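PDB 7AJ0: arylsulfatase from Pseudoalteromonas sp. MB47, which probably hydrolyses sulfate esters of the algal polysaccharide fucoidan in an exo-acting manner, working as a hexamer whose subunits carry a calcium ion. Local coordinates for residues P115-L120 with A501-Y506; V420-S425 with T493-A498. All coordinates share one frame; numbering follows the deposited sequence.

Contact 1 (P115-L120 with A501-Y506); sequences PVRSGL and ATMKKY
Thr502 and Met503, in the last turn of the C-terminal helix 489-505, receive Val116 and Arg117 from the short helical turn 115-118, which follows helix 102-111 of the sulfatase domain. The case illustrates how one arginine can join two parts of an alkaline-phosphatase-type fold: helix 102-111 starts at the calcium ligand Cys102, whereas helix 489-505 packs on the small C-terminal sheet. Thr502 comes first. Its OG1 sits between the backbone N and the carbonyl carbon (chi1 72°), a rotation that turns it both to its own helix and to the arginine. Thr502 OG1 is bonded to the carbonyl O of His499, one turn back, and accepts from Arg117 NH1 at 3.1 Å. Arg117 NH2 gives Thr502 OG1 a second bond, also of 3.1 Å, so the guanidinium holds that one oxygen end-on with two nitrogens. The oxygen lies almost in the guanidinium plane, although each N-H is bent by some 30° from a straight line to it. NH2 also forms a salt bridge with Asp401, which probably offsets the charge and helps fix the rotation of the group. Met503 follows, its chain extended beyond CG and crossing both Val116 and Arg117 at about a right angle. Met503 CE lies over one guanidinium face, 3.8 Å from Arg117 CZ and displaced toward the rim, while reaching Val116 CG1 at 3.5 Å. Nearer the backbone, Met503 CG approaches Arg117 NH1 to 3.4 Å. At Tyr506, the first residue beyond the helix, direct contact gives way to a water bridge: a water at the guanidinium edge accepts from Arg117 NH1 at 3.0 Å and donates to the carbonyl O of Tyr506 at 2.6 Å.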
# COMPACT_ATOMS: atom_id res chain seq x y z
N PRO A 115 -32.45 11.33 4.60
CA PRO A 115 -32.40 11.71 6.03
C PRO A 115 -31.68 13.02 6.29
O PRO A 115 -31.85 13.58 7.38
CB PRO A 115 -31.67 10.53 6.69
CG PRO A 115 -30.98 9.81 5.58
CD PRO A 115 -31.78 10.04 4.34
N VAL A 116 -30.89 13.53 5.35
CA VAL A 116 -30.26 14.83 5.57
C VAL A 116 -31.31 15.93 5.63
O VAL A 116 -31.11 16.96 6.29
CB VAL A 116 -29.20 15.11 4.49
CG1 VAL A 116 -29.85 15.32 3.13
CG2 VAL A 116 -28.35 16.31 4.89
N ARG A 117 -32.45 15.74 4.96
CA ARG A 117 -33.51 16.73 5.02
C ARG A 117 -34.22 16.70 6.37
O ARG A 117 -34.57 17.75 6.92
CB ARG A 117 -34.53 16.50 3.90
CG ARG A 117 -33.94 16.44 2.50
CD ARG A 117 -35.05 16.49 1.46
NE ARG A 117 -34.57 16.18 0.11
CZ ARG A 117 -34.07 17.07 -0.74
NH1 ARG A 117 -33.96 18.34 -0.39
NH2 ARG A 117 -33.67 16.68 -1.94
N SER A 118 -34.44 15.50 6.91
CA SER A 118 -35.22 15.34 8.13
C SER A 118 -34.40 15.49 9.40
O SER A 118 -34.94 15.86 10.44
CB SER A 118 -35.89 13.96 8.13
OG SER A 118 -34.93 12.92 8.18
N GLY A 119 -33.09 15.23 9.33
CA GLY A 119 -32.27 15.17 10.51
C GLY A 119 -32.11 13.78 11.09
O GLY A 119 -31.41 13.61 12.09
N LEU A 120 -32.74 12.78 10.48
CA LEU A 120 -32.71 11.40 10.97
C LEU A 120 -31.51 10.64 10.42
O LEU A 120 -31.64 9.57 9.82
CB LEU A 120 -34.02 10.71 10.62
CG LEU A 120 -35.28 11.38 11.16
CD1 LEU A 120 -36.54 10.77 10.57
CD2 LEU A 120 -35.31 11.30 12.69
N ALA A 501 -29.37 22.29 -4.77
CA ALA A 501 -30.16 23.52 -4.79
C ALA A 501 -31.53 23.33 -4.16
O ALA A 501 -32.07 24.27 -3.56
CB ALA A 501 -30.32 24.02 -6.23
N THR A 502 -32.12 22.13 -4.27
CA THR A 502 -33.40 21.89 -3.61
C THR A 502 -33.30 22.12 -2.11
O THR A 502 -34.29 22.47 -1.47
CB THR A 502 -33.90 20.46 -3.88
OG1 THR A 502 -33.10 19.53 -3.14
CG2 THR A 502 -33.83 20.13 -5.36
N MET A 503 -32.10 21.93 -1.54
CA MET A 503 -31.89 22.09 -0.11
C MET A 503 -31.67 23.54 0.29
O MET A 503 -31.63 23.83 1.49
CB MET A 503 -30.71 21.23 0.33
CG MET A 503 -30.94 19.76 0.04
SD MET A 503 -29.58 18.68 0.48
CE MET A 503 -30.33 17.10 0.11
N LYS A 504 -31.51 24.44 -0.67
CA LYS A 504 -31.62 25.87 -0.42
C LYS A 504 -33.07 26.33 -0.51
O LYS A 504 -33.54 27.09 0.34
CB LYS A 504 -30.75 26.64 -1.43
CG LYS A 504 -30.79 28.16 -1.29
CD LYS A 504 -29.94 28.64 -0.12
CE LYS A 504 -29.99 30.15 0.02
NZ LYS A 504 -29.47 30.85 -1.20
N LYS A 505 -33.78 25.85 -1.53
CA LYS A 505 -35.19 26.19 -1.71
C LYS A 505 -36.06 25.54 -0.64
O LYS A 505 -37.09 26.11 -0.25
CB LYS A 505 -35.64 25.76 -3.11
CG LYS A 505 -37.05 26.14 -3.50
CD LYS A 505 -37.31 25.76 -4.96
CE LYS A 505 -38.67 26.23 -5.46
NZ LYS A 505 -39.79 25.63 -4.67
N TYR A 506 -35.68 24.36 -0.16
CA TYR A 506 -36.39 23.65 0.91
C TYR A 506 -35.38 23.33 2.00
O TYR A 506 -34.71 22.29 1.95
CB TYR A 506 -37.06 22.39 0.37
CG TYR A 506 -38.11 22.66 -0.67
CD1 TYR A 506 -37.79 22.74 -2.02
CD2 TYR A 506 -39.44 22.85 -0.30
CE1 TYR A 506 -38.76 23.00 -2.97
CE2 TYR A 506 -40.41 23.10 -1.25
CZ TYR A 506 -40.07 23.18 -2.58
OH TYR A 506 -41.04 23.43 -3.52
O HOH W 1 -34.58 19.67 2.19

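Contact 2 (V420-S425 with T493-A498); sequences VVYMWS and TKFMKA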
# COMPACT_ATOMS: atom_id res chain seq x y z
N VAL A 420 -32.23 9.41 -11.34
CA VAL A 420 -30.97 9.52 -10.62
C VAL A 420 -31.17 9.04 -9.19
O VAL A 420 -32.24 9.22 -8.59
CB VAL A 420 -30.42 10.97 -10.62
CG1 VAL A 420 -29.12 11.05 -9.84
CG2 VAL A 420 -30.23 11.47 -12.04
N VAL A 421 -30.13 8.41 -8.64
CA VAL A 421 -30.06 8.07 -7.22
C VAL A 421 -28.98 8.94 -6.60
O VAL A 421 -27.85 8.99 -7.10
CB VAL A 421 -29.75 6.58 -7.01
CG1 VAL A 421 -29.56 6.28 -5.53
CG2 VAL A 421 -30.87 5.72 -7.58
N TYR A 422 -29.33 9.64 -5.53
CA TYR A 422 -28.40 10.51 -4.82
C TYR A 422 -27.97 9.83 -3.52
O TYR A 422 -28.81 9.37 -2.75
CB TYR A 422 -29.04 11.87 -4.53
CG TYR A 422 -29.41 12.61 -5.79
CD1 TYR A 422 -28.45 13.32 -6.50
CD2 TYR A 422 -30.71 12.58 -6.27
CE1 TYR A 422 -28.78 13.99 -7.65
CE2 TYR A 422 -31.05 13.26 -7.42
CZ TYR A 422 -30.08 13.96 -8.11
OH TYR A 422 -30.41 14.63 -9.26
N MET A 423 -26.67 9.79 -3.29
CA MET A 423 -26.07 9.04 -2.20
C MET A 423 -25.44 10.00 -1.21
O MET A 423 -24.67 10.88 -1.60
CB MET A 423 -25.05 8.05 -2.76
CG MET A 423 -25.51 7.46 -4.09
SD MET A 423 -24.92 5.81 -4.43
CE MET A 423 -25.86 5.45 -5.91
N TRP A 424 -25.78 9.83 0.06
CA TRP A 424 -25.30 10.69 1.13
C TRP A 424 -24.72 9.85 2.25
O TRP A 424 -25.22 8.76 2.56
CB TRP A 424 -26.42 11.56 1.71
CG TRP A 424 -26.90 12.64 0.81
CD1 TRP A 424 -27.69 12.49 -0.30
CD2 TRP A 424 -26.65 14.04 0.93
NE1 TRP A 424 -27.94 13.71 -0.87
CE2 TRP A 424 -27.31 14.68 -0.13
CE3 TRP A 424 -25.93 14.82 1.85
CZ2 TRP A 424 -27.26 16.06 -0.32
CZ3 TRP A 424 -25.88 16.19 1.66
CH2 TRP A 424 -26.55 16.80 0.59
N SER A 425 -23.65 10.36 2.86
CA SER A 425 -23.12 9.84 4.12
C SER A 425 -23.52 10.86 5.19
O SER A 425 -22.81 11.85 5.41
CB SER A 425 -21.62 9.63 4.06
OG SER A 425 -21.13 9.14 5.30
N THR A 493 -22.77 16.70 -13.28
CA THR A 493 -22.59 17.86 -12.40
C THR A 493 -23.86 18.69 -12.32
O THR A 493 -24.19 19.22 -11.26
CB THR A 493 -21.41 18.70 -12.89
OG1 THR A 493 -20.20 17.95 -12.75
CG2 THR A 493 -21.29 19.99 -12.09
N LYS A 494 -24.59 18.82 -13.44
CA LYS A 494 -25.88 19.49 -13.39
C LYS A 494 -26.81 18.82 -12.40
O LYS A 494 -27.52 19.49 -11.64
CB LYS A 494 -26.51 19.52 -14.78
CG LYS A 494 -26.03 20.64 -15.68
CD LYS A 494 -26.83 20.68 -16.97
CE LYS A 494 -26.28 21.70 -17.95
NZ LYS A 494 -25.07 21.19 -18.66
N PHE A 495 -26.82 17.48 -12.38
CA PHE A 495 -27.68 16.76 -11.45
C PHE A 495 -27.26 17.02 -10.00
O PHE A 495 -28.11 17.21 -9.13
CB PHE A 495 -27.66 15.26 -11.75
CG PHE A 495 -28.53 14.85 -12.91
CD1 PHE A 495 -29.79 15.40 -13.10
CD2 PHE A 495 -28.08 13.90 -13.82
CE1 PHE A 495 -30.57 15.01 -14.17
CE2 PHE A 495 -28.86 13.51 -14.88
CZ PHE A 495 -30.11 14.06 -15.06
N MET A 496 -25.95 17.03 -9.73
CA MET A 496 -25.49 17.33 -8.38
C MET A 496 -25.93 18.73 -7.96
O MET A 496 -26.52 18.91 -6.89
CB MET A 496 -23.97 17.22 -8.30
CG MET A 496 -23.38 17.96 -7.09
SD MET A 496 -21.60 17.78 -6.92
CE MET A 496 -21.02 18.64 -8.38
N LYS A 497 -25.64 19.73 -8.80
CA LYS A 497 -25.95 21.11 -8.44
C LYS A 497 -27.44 21.28 -8.15
O LYS A 497 -27.82 21.88 -7.14
CB LYS A 497 -25.51 22.05 -9.56
CG LYS A 497 -24.02 22.02 -9.86
CD LYS A 497 -23.22 22.77 -8.80
CE LYS A 497 -21.74 22.82 -9.16
NZ LYS A 497 -21.49 23.50 -10.46
N ALA A 498 -28.29 20.76 -9.04
CA ALA A 498 -29.73 20.89 -8.84
C ALA A 498 -30.17 20.20 -7.56
O ALA A 498 -30.99 20.74 -6.80
CB ALA A 498 -30.47 20.31 -10.04
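Strand 420-425 and helix 489-505 come closest in backbone at Val420 and Phe495, whose CA atoms are 8.0 Å apart, with Tyr422 and Met496 nearly as near, so side chains fill the interval. Val420 sets one methyl squarely on the Phe495 ring: CG2 stands 3.7 Å from the ring centroid and 10° off the normal, a CH-pi contact over the centre of the face. CG2 is anti to the carbonyl carbon of Val420, while CG1, anti to the backbone N (chi1 179°), lies over one face of the Tyr422 ring near its rim. One valine thus serves two aromatic rings. Here the contact exemplifies the C-terminal subdomain of sulfatases, in which a small antiparallel sheet, with 420-425 as an outer strand within the chain, is packed by the final helix. Tyr422 reaches the helix with the end of its ring, crossing the Phe495 side chain at about a right angle. Tyr422 OH lies 3.8 Å from Phe495 CB, and Tyr422 CE1 is 4.4 Å from the same carbon. Farther along the helix His499 stacks on the Tyr422 ring, and Trp434 of the adjacent strand meets Phe495 edge-to-face. With an alanine in place of Phe495, Val420 CG2 would lose the face beneath it and Trp434 its ring partner, which would probably leave a gap between strand and helix. On the outer side of the helix, Lys494 NZ makes a long, weak ion pair with Asp128 of the second subunit.

Both contacts draw on helix 489-505, and contact 2 is nested along the chain inside the loop that contact 1 closes. Their centres are about 13 Å apart, on the same side of the chain's centre. Contact 2 is the more buried: its touching residues are all enclosed, and methyl and aromatic packing dominates. Contact 1, at the partly buried end of the helix, relies on a charged group, a hydroxyl and a water, with a methionine and a valine adding apolar packing. Trp424, from the strand of contact 2, connects them: Trp424 CZ2 lies 3.3 Å from Met503 CE, and its ring also touches Val116, so the apolar packing of the strand runs on to the methionine and valine beside the arginine.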